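PDB 3HL6: pathogenicity island protein from Staphylococcus aureus subsp. aureus, which is of unknown function but is encoded as ORF9 of a mobile staphylococcal pathogenicity island and assembles as two copies of a mixed alpha/beta chain. Local coordinates for residues E11-T16 / Y38-D43; V7-T12 / L17-T22; G117-A122 / E192-L197; L98-M103 / Y160-G165; F54-V57 / K63-Q66. One frame throughout, in Å; residues are numbered along the deposited sequence.

In the fold
Interactions 1 and 2 lie at the start of the chain, with centres about 8 Å apart. They share Glu11, Thr12 and helix 13-30, and both reach the second subunit. Interaction 1 meets interaction 4 where Arg13 hydrogen-bonds to Ala163. Interaction 4 meets interaction 5 where Tyr160 hydrogen-bonds to Val57 on strand 52-57 of the mixed sheet. These two links join the N-terminal helix and sheet to helix 152-163, whereas interaction 3 packs later helices together. It stands apart, its centre about 30 Å from that of interaction 1 and on the opposite side of the chain's centre. Along the chain, interactions 3 and 4 alternate in their segments.

Interaction 1 of 5, residues E11-T16 / Y38-D43; sequences ETRAGT and YNDPFD
Arg13, in the first turn of helix 13-30, lies against Asp40, Pro41 and Phe42 in the loop between strands 33-37 and 44-49. Ahead of it, Glu11 hydrogen-bonds to His86 and Tyr87 of helix 77-88. Thr12 then takes the N-cap position: its OG1 accepts from Gly15 N at 2.9 Å, which caps the start of the helix, whose first residue is Arg13. The Arg13 chain bends at its third torsion (chi3 -87°), and this lays the guanidinium over the proline ring. Pro41 CG is 3.5 Å from Arg13 NH1, and Pro41 CD rests over the guanidinium face, offset toward its rim. Asp40 meets the chain from another direction, its OD1 coming within 3.4 Å of Arg13 CD. Beyond it, Arg13 NH2 lies 3.7 Å from Phe42 CD2, at the edge of that ring. Ala163 O takes a hydrogen bond from Arg13 NH2 as well, and Asp40 OD2 is held by Tyr46 OH and Met44 N. Asp40 OD1 also accepts from Phe42 N at 3.0 Å, forming an Asx turn within the type I turn from Asp40 to Asp43. The salt bridge from Arg13 NH2 to Asp40 OD1 is long, with the oxygen well out of the guanidinium plane, so no N-H points at it. A water supplies the directed link, accepting from Arg13 NH2 at 2.7 Å and donating to Asp40 OD1 at 2.8 Å. The pairing of this buried carboxylate with the arginine is therefore electrostatic and water-mediated, which would probably help keep Asp40 ionised.

Interaction 2 of 5, residues V7-T12 / L17-T22; sequences VNEFET and LLRYYT
Glu9, in the loop leading into helix 13-30, reaches Arg19 and Tyr20 one to two turns up that helix. This loop and helix form the connection of a beta-alpha-beta crossover, since strand 4-6 and strand 33-37 lie side by side and parallel in the sheet. The apolar part of the contact is modest. Phe10 CE2 is 4.0 Å from Arg19 CB, the ring lying across the aliphatic stem, which runs extended from an anti start (chi1 -174°). That extension carries the guanidinium past Phe10 to Glu9. Two charged or polar links carry the rest, one to each carboxylate oxygen of Glu9. The first is a salt bridge, with Glu9 OE1 3.0 Å from Arg19 NH1. As a hydrogen bond it is weak, because the N-H...O angle is only 126°, and the carboxylate and guanidinium planes are well turned from each other. Glu9 OE1 also lies 3.3 Å from Arg19 CD, so it sits beside the chain as well as beside its charged end. The strongest polar partner of Arg19 is on the second subunit: NE forms a salt bridge with Glu77 of that chain, while NH2 makes a weak bond to its Lys74 O. Arg19 thus joins the loop of its own chain to the subunit interface. The second polar link is a hydrogen bond from the phenol: the Tyr20 hydroxyl approaches Glu9 on the syn side, 30° out of the carboxylate plane, and Tyr20 OH donates to Glu9 OE2 over a short 2.5 Å.

Interaction 3 of 5, residues G117-A122 / E192-L197; sequences GLQTYA and EDYKAL
Tyr194 sets its ring against the backbone of Leu118 and Gln119 and carries most of this contact between helices 112-121 and 191-208. Its CG stands opposite the backbone N (chi1 165°), which carries the ring across to the neighbouring helix. There the alpha carbon of Gln119 sits over the ring face in a CH-pi contact: Gln119 CA is 3.7 Å from the Tyr194 ring centroid and 16° off the normal. The side chain of Gln119 follows over the same ring, with Gln119 CG 3.4 Å from Tyr194 CZ. Backbone atoms come close too, since Gln119 N lies 3.3 Å from Tyr194 CE1. At a flank of the ring, Leu118 CB meets Tyr194 CE1 at 3.8 Å. One turn further on, Leu197 adds a looser apolar touch, its CD2 4.3 Å from Leu118 CD1. No hydrogen bond crosses between the segments, so shape and dispersion do the work. Phe183 of helix 171-184 packs on both Leu118 and Tyr194, while Leu179 of the same helix meets Leu197. The two short axes approach to 9.2 Å and their directions differ by 152°. This geometry is that of antiparallel alpha-helix packing, here within a cluster of helices in which 171-184 packs on both partners.

Interaction 4 of 5, residues L98-M103 / Y160-G165; sequences LSISDM and YQLATG
Ile100 and Leu162 each bury almost the same area and meet side by side as apolar side chains, with Met103 as the third member. Ile100 CG1 lies 4.0 Å from Leu162 CD2, and the two side chains pass alongside, running opposite ways. The start of the Ile100 chain is anti to its own backbone nitrogen (CG1, chi1 -176°), so that CD1 reaches the Leu162-Gly165 turn. There it lies 3.4 Å from Leu162 O and 3.9 Å from Gly165 CA, where the glycine has no side chain to intervene. Leu162 O itself is engaged by Gly165 N at 2.8 Å, so the methyl packs against a carbonyl already hydrogen-bonded. Met103 approaches Leu162 from one helical turn further along and crosses it at about a right angle: Met103 CG is 4.0 Å from Leu162 CD1. All four touching residues are buried. Tyr90 of strand 90-92 packs on Ile100, Met103 and Leu162 together, while Ser82 of helix 77-88 touches Ile100 and its OG bonds Gln161 O. The contact therefore joins the start of helix 100-109 to the last turns of the 152-163 region, in contact with both strand 90-92 and helix 77-88.

Interaction 5 of 5, residues F54-V57 / K63-Q66; sequences FSHV and KVRQ
His56 and Val64 meet face to branch: the imidazole of strand 52-57 is covered on one side by the isopropyl group of the following loop. The backbones stay well apart, His56 CA and Gln66 CA being the nearest pair at 8.0 Å, so side chains bridge the interval. Followed outward, the histidine begins with CB, which has only a remote neighbour in the loop, as Gln66 O is 4.3 Å from His56 CB. The next atom, CG, is placed between the backbone N and the carbonyl carbon (chi1 74°), and this turns the ring toward the loop. On one flank of the ring, ND1 is held by a hydrogen bond with Ser67 OG, just beyond the loop segment, which helps fix the ring's rotation. On the other flank, His56 CD2 lies 3.7 Å from Val64 CG1. His56 CE1 meets the second methyl, Val64 CG2, at 3.9 Å. At the tip, His56 NE2 is 3.8 Å from Val64 CG1 and 3.8 Å from Val64 CG2, so the two methyls spread across the outer part of the imidazole. Their branch carbon makes a CH-pi contact: Val64 CB stands 4.3 Å from the His56 ring centroid and 14° off its normal. No hydrogen bond links the two segments. Gln185 hydrogen-bonds to Arg65 N and Gln66 O. This is packing of a strand residue on the connection between adjacent antiparallel strands, 52-57 and 68-71. Strand 52-57 also pairs with 44-49, and Val45 of that strand and Tyr160 of helix 152-163 both touch His56.

Interaction 1 of 5, residues E11-T16 / Y38-D43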
# COMPACT_ATOMS: atom_id res chain seq x y z
N GLU B 11 -0.33 9.32 4.57
CA GLU B 11 -0.54 10.35 3.60
C GLU B 11 -1.73 10.06 2.69
O GLU B 11 -2.34 10.98 2.15
CB GLU B 11 0.74 10.51 2.80
CG GLU B 11 0.61 11.45 1.64
CD GLU B 11 1.96 11.75 0.99
OE1 GLU B 11 3.03 11.36 1.55
OE2 GLU B 11 1.94 12.40 -0.10
N THR B 12 -2.08 8.78 2.50
CA THR B 12 -3.28 8.45 1.70
C THR B 12 -4.35 7.78 2.53
O THR B 12 -4.05 7.00 3.43
CB THR B 12 -2.98 7.52 0.46
OG1 THR B 12 -2.69 6.19 0.92
CG2 THR B 12 -1.84 8.05 -0.37
N ARG B 13 -5.60 8.08 2.21
CA ARG B 13 -6.72 7.34 2.76
C ARG B 13 -6.65 5.86 2.39
O ARG B 13 -7.04 5.01 3.20
CB ARG B 13 -8.04 7.90 2.25
CG ARG B 13 -8.64 9.05 3.08
CD ARG B 13 -9.74 9.70 2.23
NE ARG B 13 -9.10 10.71 1.39
CZ ARG B 13 -9.31 10.86 0.10
NH1 ARG B 13 -8.65 11.81 -0.57
NH2 ARG B 13 -10.17 10.10 -0.54
N ALA B 14 -6.17 5.57 1.18
CA ALA B 14 -6.06 4.18 0.71
C ALA B 14 -5.22 3.40 1.70
O ALA B 14 -5.63 2.34 2.11
CB ALA B 14 -5.48 4.10 -0.72
N GLY B 15 -4.09 3.97 2.12
CA GLY B 15 -3.28 3.38 3.19
C GLY B 15 -3.93 3.14 4.56
O GLY B 15 -3.75 2.08 5.15
N THR B 16 -4.65 4.13 5.09
CA THR B 16 -5.31 4.00 6.38
C THR B 16 -6.36 2.92 6.21
O THR B 16 -6.56 2.09 7.08
CB THR B 16 -6.03 5.33 6.83
OG1 THR B 16 -5.10 6.41 6.98
CG2 THR B 16 -6.80 5.15 8.13
N TYR B 38 -11.85 10.83 9.23
CA TYR B 38 -11.95 12.23 9.52
C TYR B 38 -11.52 13.14 8.37
O TYR B 38 -10.41 13.03 7.86
CB TYR B 38 -11.26 12.58 10.83
CG TYR B 38 -11.78 13.89 11.33
CD1 TYR B 38 -13.08 13.99 11.84
CD2 TYR B 38 -11.01 15.05 11.22
CE1 TYR B 38 -13.58 15.22 12.27
CE2 TYR B 38 -11.50 16.27 11.65
CZ TYR B 38 -12.78 16.35 12.16
OH TYR B 38 -13.24 17.58 12.57
N ASN B 39 -12.42 14.03 7.96
CA ASN B 39 -12.18 15.00 6.89
C ASN B 39 -11.86 14.31 5.55
O ASN B 39 -10.93 14.68 4.83
CB ASN B 39 -11.11 16.02 7.30
CG ASN B 39 -11.69 17.43 7.58
OD1 ASN B 39 -12.89 17.68 7.45
ND2 ASN B 39 -10.81 18.36 7.95
N ASP B 40 -12.63 13.28 5.25
CA ASP B 40 -12.62 12.58 3.99
C ASP B 40 -13.26 13.49 2.97
O ASP B 40 -14.45 13.74 3.06
CB ASP B 40 -13.51 11.35 4.14
CG ASP B 40 -13.49 10.43 2.93
OD1 ASP B 40 -12.95 10.82 1.87
OD2 ASP B 40 -14.03 9.31 3.07
N PRO B 41 -12.50 13.95 1.97
CA PRO B 41 -13.15 14.92 1.12
C PRO B 41 -14.29 14.29 0.31
O PRO B 41 -15.00 15.01 -0.36
CB PRO B 41 -12.02 15.39 0.19
CG PRO B 41 -11.03 14.30 0.17
CD PRO B 41 -11.13 13.62 1.52
N PHE B 42 -14.46 12.97 0.37
CA PHE B 42 -15.42 12.29 -0.48
C PHE B 42 -16.50 11.76 0.41
O PHE B 42 -17.51 11.25 -0.07
CB PHE B 42 -14.78 11.10 -1.20
CG PHE B 42 -14.14 11.44 -2.52
CD1 PHE B 42 -14.91 11.57 -3.65
CD2 PHE B 42 -12.78 11.60 -2.61
CE1 PHE B 42 -14.32 11.87 -4.87
CE2 PHE B 42 -12.17 11.90 -3.83
CZ PHE B 42 -12.95 12.04 -4.96
N ASP B 43 -16.25 11.84 1.72
CA ASP B 43 -17.29 11.69 2.70
C ASP B 43 -17.93 10.31 2.66
O ASP B 43 -19.15 10.16 2.61
CB ASP B 43 -18.35 12.72 2.43
CG ASP B 43 -19.09 13.14 3.66
OD1 ASP B 43 -19.02 12.42 4.69
OD2 ASP B 43 -19.73 14.21 3.58
O HOH W 1 -12.25 8.63 0.33

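Interaction 2 of 5, residues V7-T12 / L17-T22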
# COMPACT_ATOMS: atom_id res chain seq x y z
N VAL B 7 -9.11 8.46 12.67
CA VAL B 7 -8.19 9.51 12.25
C VAL B 7 -7.11 8.96 11.30
O VAL B 7 -6.59 7.86 11.51
CB VAL B 7 -7.49 10.18 13.48
CG1 VAL B 7 -6.18 10.84 13.07
CG2 VAL B 7 -8.40 11.20 14.12
N ASN B 8 -6.78 9.74 10.27
CA ASN B 8 -5.83 9.34 9.24
C ASN B 8 -4.42 9.10 9.75
O ASN B 8 -3.82 9.95 10.40
CB ASN B 8 -5.78 10.42 8.17
CG ASN B 8 -6.58 10.05 6.94
OD1 ASN B 8 -6.14 9.20 6.15
ND2 ASN B 8 -7.75 10.66 6.79
N GLU B 9 -3.86 7.93 9.43
CA GLU B 9 -2.50 7.60 9.85
C GLU B 9 -1.47 7.58 8.70
O GLU B 9 -0.29 7.29 8.93
CB GLU B 9 -2.46 6.28 10.63
CG GLU B 9 -3.61 6.11 11.59
CD GLU B 9 -3.86 4.66 11.98
OE1 GLU B 9 -3.34 3.73 11.29
OE2 GLU B 9 -4.59 4.46 12.98
N PHE B 10 -1.89 7.90 7.48
CA PHE B 10 -0.96 7.92 6.38
C PHE B 10 -1.24 9.08 5.49
O PHE B 10 -2.25 9.72 5.60
CB PHE B 10 -1.06 6.63 5.53
CG PHE B 10 -0.90 5.38 6.31
CD1 PHE B 10 0.33 4.80 6.47
CD2 PHE B 10 -1.98 4.78 6.90
CE1 PHE B 10 0.48 3.64 7.18
CE2 PHE B 10 -1.84 3.61 7.63
CZ PHE B 10 -0.61 3.04 7.76
N GLU B 11 -0.33 9.32 4.57
CA GLU B 11 -0.54 10.35 3.60
C GLU B 11 -1.73 10.06 2.69
O GLU B 11 -2.34 10.98 2.15
CB GLU B 11 0.74 10.51 2.80
CG GLU B 11 0.61 11.45 1.64
CD GLU B 11 1.96 11.75 0.99
OE1 GLU B 11 3.03 11.36 1.55
OE2 GLU B 11 1.94 12.40 -0.10
N THR B 12 -2.08 8.78 2.50
CA THR B 12 -3.28 8.45 1.70
C THR B 12 -4.35 7.78 2.53
O THR B 12 -4.05 7.00 3.43
CB THR B 12 -2.98 7.52 0.46
OG1 THR B 12 -2.69 6.19 0.92
CG2 THR B 12 -1.84 8.05 -0.37
N LEU B 17 -7.03 2.93 5.07
CA LEU B 17 -8.03 1.90 4.77
C LEU B 17 -7.44 0.48 4.64
O LEU B 17 -8.05 -0.47 5.11
CB LEU B 17 -8.76 2.24 3.48
CG LEU B 17 -9.80 3.34 3.58
CD1 LEU B 17 -10.26 3.73 2.18
CD2 LEU B 17 -10.99 2.86 4.46
N LEU B 18 -6.27 0.36 4.01
CA LEU B 18 -5.63 -0.95 3.88
C LEU B 18 -5.27 -1.47 5.27
O LEU B 18 -5.46 -2.65 5.57
CB LEU B 18 -4.36 -0.88 2.98
CG LEU B 18 -3.67 -2.19 2.52
CD1 LEU B 18 -4.66 -3.04 1.78
CD2 LEU B 18 -2.41 -1.96 1.63
N ARG B 19 -4.80 -0.59 6.13
CA ARG B 19 -4.39 -1.01 7.47
C ARG B 19 -5.57 -1.46 8.34
O ARG B 19 -5.47 -2.40 9.14
CB ARG B 19 -3.65 0.10 8.20
CG ARG B 19 -3.11 -0.42 9.50
CD ARG B 19 -2.56 0.62 10.37
NE ARG B 19 -2.23 0.02 11.66
CZ ARG B 19 -2.84 0.29 12.81
NH1 ARG B 19 -3.83 1.18 12.85
NH2 ARG B 19 -2.46 -0.34 13.91
N TYR B 20 -6.69 -0.77 8.23
CA TYR B 20 -7.81 -1.18 9.05
C TYR B 20 -8.42 -2.40 8.44
O TYR B 20 -8.89 -3.26 9.14
CB TYR B 20 -8.78 -0.00 9.30
CG TYR B 20 -8.24 0.86 10.44
CD1 TYR B 20 -8.59 0.60 11.76
CD2 TYR B 20 -7.32 1.88 10.20
CE1 TYR B 20 -8.07 1.35 12.82
CE2 TYR B 20 -6.79 2.65 11.25
CZ TYR B 20 -7.16 2.36 12.56
OH TYR B 20 -6.64 3.10 13.63
N TYR B 21 -8.37 -2.51 7.11
CA TYR B 21 -9.00 -3.64 6.46
C TYR B 21 -8.40 -4.95 6.94
O TYR B 21 -9.11 -5.88 7.31
CB TYR B 21 -8.90 -3.55 4.94
CG TYR B 21 -9.42 -4.79 4.28
CD1 TYR B 21 -8.58 -5.62 3.55
CD2 TYR B 21 -10.75 -5.15 4.40
CE1 TYR B 21 -9.04 -6.75 2.95
CE2 TYR B 21 -11.22 -6.29 3.81
CZ TYR B 21 -10.34 -7.08 3.08
OH TYR B 21 -10.77 -8.23 2.48
N THR B 22 -7.09 -5.02 6.93
CA THR B 22 -6.46 -6.18 7.49
C THR B 22 -6.70 -6.22 8.99
O THR B 22 -7.05 -7.26 9.54
CB THR B 22 -4.97 -6.15 7.21
OG1 THR B 22 -4.41 -5.02 7.91
CG2 THR B 22 -4.73 -6.01 5.71

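Interaction 3 of 5, residues G117-A122 / E192-L197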
# COMPACT_ATOMS: atom_id res chain seq x y z
N GLY B 117 -23.85 1.70 -20.08
CA GLY B 117 -24.34 0.85 -19.00
C GLY B 117 -25.24 1.60 -18.04
O GLY B 117 -26.16 1.03 -17.47
N LEU B 118 -24.97 2.89 -17.86
CA LEU B 118 -25.85 3.74 -17.07
C LEU B 118 -27.21 3.94 -17.74
O LEU B 118 -28.25 3.79 -17.10
CB LEU B 118 -25.18 5.09 -16.77
CG LEU B 118 -24.12 5.03 -15.66
CD1 LEU B 118 -23.13 6.16 -15.74
CD2 LEU B 118 -24.77 4.98 -14.30
N GLN B 119 -27.19 4.28 -19.03
CA GLN B 119 -28.38 4.23 -19.87
C GLN B 119 -29.21 3.02 -19.53
O GLN B 119 -30.34 3.11 -19.02
CB GLN B 119 -27.98 4.07 -21.32
CG GLN B 119 -27.86 5.33 -22.12
CD GLN B 119 -28.32 5.09 -23.53
OE1 GLN B 119 -27.78 5.65 -24.49
NE2 GLN B 119 -29.31 4.23 -23.67
N THR B 120 -28.62 1.88 -19.84
CA THR B 120 -29.21 0.56 -19.72
C THR B 120 -29.64 0.19 -18.30
O THR B 120 -30.43 -0.72 -18.09
CB THR B 120 -28.19 -0.47 -20.22
OG1 THR B 120 -28.05 -0.32 -21.63
CG2 THR B 120 -28.63 -1.88 -19.91
N TYR B 121 -29.10 0.89 -17.32
CA TYR B 121 -29.47 0.61 -15.94
C TYR B 121 -30.95 0.87 -15.74
O TYR B 121 -31.65 0.06 -15.13
CB TYR B 121 -28.68 1.48 -14.99
CG TYR B 121 -28.59 0.91 -13.60
CD1 TYR B 121 -29.26 1.51 -12.53
CD2 TYR B 121 -27.85 -0.24 -13.36
CE1 TYR B 121 -29.17 0.98 -11.26
CE2 TYR B 121 -27.76 -0.78 -12.10
CZ TYR B 121 -28.42 -0.17 -11.05
OH TYR B 121 -28.32 -0.72 -9.80
N ALA B 122 -31.43 1.99 -16.27
CA ALA B 122 -32.86 2.23 -16.22
C ALA B 122 -33.40 2.87 -17.50
O ALA B 122 -34.11 2.21 -18.26
CB ALA B 122 -33.19 3.08 -15.01
N GLU B 192 -35.60 9.43 -17.90
CA GLU B 192 -35.47 10.85 -17.57
C GLU B 192 -34.40 11.08 -16.52
O GLU B 192 -33.65 12.06 -16.58
CB GLU B 192 -36.81 11.40 -17.07
CG GLU B 192 -37.97 11.27 -18.05
CD GLU B 192 -37.59 11.65 -19.48
OE1 GLU B 192 -36.62 12.43 -19.67
OE2 GLU B 192 -38.26 11.16 -20.42
N ASP B 193 -34.33 10.19 -15.54
CA ASP B 193 -33.31 10.31 -14.52
C ASP B 193 -31.95 10.06 -15.14
O ASP B 193 -30.98 10.73 -14.81
CB ASP B 193 -33.58 9.35 -13.36
CG ASP B 193 -35.00 9.45 -12.83
OD1 ASP B 193 -35.65 8.40 -12.60
OD2 ASP B 193 -35.48 10.60 -12.66
N TYR B 194 -31.88 9.12 -16.09
CA TYR B 194 -30.63 8.89 -16.78
C TYR B 194 -30.16 10.12 -17.56
O TYR B 194 -29.00 10.46 -17.50
CB TYR B 194 -30.65 7.66 -17.71
CG TYR B 194 -29.46 7.75 -18.63
CD1 TYR B 194 -28.19 7.42 -18.18
CD2 TYR B 194 -29.59 8.26 -19.89
CE1 TYR B 194 -27.08 7.56 -18.99
CE2 TYR B 194 -28.50 8.41 -20.71
CZ TYR B 194 -27.24 8.06 -20.26
OH TYR B 194 -26.16 8.20 -21.08
N LYS B 195 -31.05 10.76 -18.31
CA LYS B 195 -30.58 11.87 -19.15
C LYS B 195 -30.34 13.16 -18.35
O LYS B 195 -29.48 13.97 -18.71
CB LYS B 195 -31.49 12.13 -20.35
CG LYS B 195 -32.91 11.66 -20.20
CD LYS B 195 -33.85 12.37 -21.18
CE LYS B 195 -33.33 12.33 -22.61
NZ LYS B 195 -34.05 13.35 -23.48
N ALA B 196 -31.09 13.34 -17.27
CA ALA B 196 -30.75 14.37 -16.29
C ALA B 196 -29.31 14.19 -15.81
O ALA B 196 -28.52 15.14 -15.80
CB ALA B 196 -31.74 14.33 -15.12
N LEU B 197 -28.97 12.97 -15.43
CA LEU B 197 -27.60 12.62 -15.05
C LEU B 197 -26.59 12.83 -16.17
O LEU B 197 -25.45 13.23 -15.91
CB LEU B 197 -27.53 11.18 -14.55
CG LEU B 197 -26.14 10.62 -14.28
CD1 LEU B 197 -25.84 10.65 -12.81
CD2 LEU B 197 -26.00 9.18 -14.82

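Interaction 4 of 5, residues L98-M103 / Y160-G165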
# COMPACT_ATOMS: atom_id res chain seq x y z
N LEU B 98 -1.21 9.33 -16.67
CA LEU B 98 -2.31 10.05 -16.01
C LEU B 98 -2.09 10.08 -14.50
O LEU B 98 -1.90 9.03 -13.87
CB LEU B 98 -3.61 9.34 -16.29
CG LEU B 98 -4.33 9.63 -17.60
CD1 LEU B 98 -5.75 9.02 -17.53
CD2 LEU B 98 -4.34 11.14 -17.87
N SER B 99 -2.15 11.28 -13.92
CA SER B 99 -2.30 11.42 -12.50
C SER B 99 -3.59 10.75 -12.03
O SER B 99 -4.50 10.47 -12.84
CB SER B 99 -2.33 12.90 -12.11
OG SER B 99 -3.58 13.48 -12.41
N ILE B 100 -3.70 10.53 -10.72
CA ILE B 100 -4.80 9.76 -10.23
C ILE B 100 -6.12 10.51 -10.45
O ILE B 100 -7.15 9.89 -10.71
CB ILE B 100 -4.62 9.32 -8.74
CG1 ILE B 100 -5.80 8.41 -8.31
CG2 ILE B 100 -4.42 10.55 -7.82
CD1 ILE B 100 -5.45 7.38 -7.22
N SER B 101 -6.08 11.84 -10.40
CA SER B 101 -7.28 12.62 -10.65
C SER B 101 -7.76 12.51 -12.10
O SER B 101 -8.95 12.25 -12.36
CB SER B 101 -7.10 14.08 -10.23
OG SER B 101 -6.74 14.12 -8.87
N ASP B 102 -6.86 12.69 -13.05
CA ASP B 102 -7.24 12.49 -14.45
C ASP B 102 -7.63 11.04 -14.74
O ASP B 102 -8.52 10.78 -15.56
CB ASP B 102 -6.10 12.86 -15.39
CG ASP B 102 -5.81 14.34 -15.36
OD1 ASP B 102 -6.73 15.09 -14.98
OD2 ASP B 102 -4.67 14.72 -15.71
N MET B 103 -6.97 10.11 -14.06
CA MET B 103 -7.39 8.74 -14.18
C MET B 103 -8.84 8.59 -13.79
O MET B 103 -9.61 7.88 -14.48
CB MET B 103 -6.53 7.82 -13.36
CG MET B 103 -6.89 6.37 -13.61
SD MET B 103 -6.47 5.80 -15.26
CE MET B 103 -7.10 4.12 -15.25
N TYR B 160 -14.58 4.36 -7.00
CA TYR B 160 -14.34 4.44 -5.56
C TYR B 160 -12.89 4.20 -5.19
O TYR B 160 -12.39 4.85 -4.30
CB TYR B 160 -15.27 3.52 -4.79
CG TYR B 160 -16.57 4.18 -4.50
CD1 TYR B 160 -16.85 4.70 -3.24
CD2 TYR B 160 -17.51 4.31 -5.50
CE1 TYR B 160 -18.05 5.32 -2.98
CE2 TYR B 160 -18.71 4.92 -5.25
CZ TYR B 160 -18.98 5.43 -3.99
OH TYR B 160 -20.20 6.04 -3.76
N GLN B 161 -12.22 3.27 -5.84
CA GLN B 161 -10.86 2.90 -5.47
C GLN B 161 -9.87 4.02 -5.78
O GLN B 161 -9.02 4.36 -4.96
CB GLN B 161 -10.44 1.60 -6.16
CG GLN B 161 -11.18 0.37 -5.63
CD GLN B 161 -10.97 -0.89 -6.48
OE1 GLN B 161 -10.77 -0.82 -7.69
NE2 GLN B 161 -11.00 -2.02 -5.85
N LEU B 162 -9.97 4.57 -6.98
CA LEU B 162 -9.27 5.80 -7.32
C LEU B 162 -9.51 6.89 -6.27
O LEU B 162 -8.55 7.53 -5.80
CB LEU B 162 -9.70 6.28 -8.70
CG LEU B 162 -9.31 5.27 -9.77
CD1 LEU B 162 -9.88 5.59 -11.14
CD2 LEU B 162 -7.78 5.22 -9.81
N ALA B 163 -10.75 7.08 -5.85
CA ALA B 163 -11.08 8.21 -4.99
C ALA B 163 -10.28 8.19 -3.68
O ALA B 163 -9.91 9.25 -3.16
CB ALA B 163 -12.60 8.29 -4.69
N THR B 164 -9.98 6.99 -3.19
CA THR B 164 -9.27 6.86 -1.94
C THR B 164 -7.79 7.22 -2.06
O THR B 164 -7.09 7.30 -1.04
CB THR B 164 -9.36 5.44 -1.34
OG1 THR B 164 -8.70 4.50 -2.20
CG2 THR B 164 -10.82 5.04 -1.11
N GLY B 165 -7.29 7.42 -3.28
CA GLY B 165 -5.91 7.90 -3.41
C GLY B 165 -5.71 9.39 -3.69
O GLY B 165 -4.59 9.84 -3.85

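Interaction 5 of 5, residues F54-V57 / K63-Q66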
# COMPACT_ATOMS: atom_id res chain seq x y z
N PHE B 54 -16.58 -2.19 1.99
CA PHE B 54 -17.51 -1.52 1.08
C PHE B 54 -17.52 -0.04 1.40
O PHE B 54 -17.14 0.36 2.50
CB PHE B 54 -18.95 -2.06 1.21
CG PHE B 54 -19.07 -3.51 0.89
CD1 PHE B 54 -19.26 -3.94 -0.41
CD2 PHE B 54 -18.98 -4.45 1.89
CE1 PHE B 54 -19.35 -5.26 -0.69
CE2 PHE B 54 -19.07 -5.77 1.62
CZ PHE B 54 -19.26 -6.18 0.34
N SER B 55 -18.00 0.76 0.47
CA SER B 55 -17.95 2.18 0.62
C SER B 55 -19.02 2.83 -0.25
O SER B 55 -19.35 2.33 -1.33
CB SER B 55 -16.58 2.69 0.25
OG SER B 55 -16.69 4.00 -0.20
N HIS B 56 -19.59 3.93 0.24
CA HIS B 56 -20.49 4.75 -0.56
C HIS B 56 -20.39 6.16 -0.04
O HIS B 56 -20.34 6.39 1.16
CB HIS B 56 -21.95 4.22 -0.52
CG HIS B 56 -22.65 4.49 0.77
ND1 HIS B 56 -22.79 3.53 1.75
CD2 HIS B 56 -23.24 5.61 1.25
CE1 HIS B 56 -23.42 4.05 2.79
NE2 HIS B 56 -23.70 5.31 2.51
N VAL B 57 -20.31 7.11 -0.96
CA VAL B 57 -20.34 8.49 -0.52
C VAL B 57 -21.70 8.70 0.10
O VAL B 57 -22.68 8.06 -0.26
CB VAL B 57 -20.11 9.53 -1.65
CG1 VAL B 57 -18.78 9.27 -2.34
CG2 VAL B 57 -21.26 9.52 -2.64
N LYS B 63 -31.91 7.33 0.37
CA LYS B 63 -31.71 6.04 1.03
C LYS B 63 -30.74 5.17 0.23
O LYS B 63 -30.95 4.93 -0.96
CB LYS B 63 -33.05 5.31 1.18
CG LYS B 63 -33.18 4.48 2.45
CD LYS B 63 -34.41 3.57 2.39
CE LYS B 63 -34.11 2.26 3.21
NZ LYS B 63 -35.29 1.32 3.13
N VAL B 64 -29.67 4.71 0.88
CA VAL B 64 -28.68 3.86 0.21
C VAL B 64 -29.01 2.40 0.42
O VAL B 64 -29.03 1.93 1.54
CB VAL B 64 -27.27 4.13 0.74
CG1 VAL B 64 -26.77 5.52 0.29
CG2 VAL B 64 -27.24 3.96 2.28
N ARG B 65 -29.26 1.69 -0.68
CA ARG B 65 -29.53 0.25 -0.64
C ARG B 65 -28.40 -0.53 -1.30
O ARG B 65 -28.48 -1.74 -1.49
CB ARG B 65 -30.86 -0.08 -1.34
CG ARG B 65 -31.40 -1.50 -1.01
CD ARG B 65 -31.11 -1.93 0.46
NE ARG B 65 -30.60 -3.30 0.57
CZ ARG B 65 -31.37 -4.37 0.76
NH1 ARG B 65 -32.69 -4.24 0.88
NH2 ARG B 65 -30.81 -5.58 0.85
N GLN B 66 -27.33 0.19 -1.63
CA GLN B 66 -26.29 -0.34 -2.49
C GLN B 66 -24.95 0.33 -2.14
O GLN B 66 -24.79 1.53 -2.31
CB GLN B 66 -26.67 -0.09 -3.95
CG GLN B 66 -25.65 -0.53 -4.96
CD GLN B 66 -25.58 -2.03 -5.11
OE1 GLN B 66 -25.01 -2.73 -4.28
NE2 GLN B 66 -26.15 -2.54 -6.20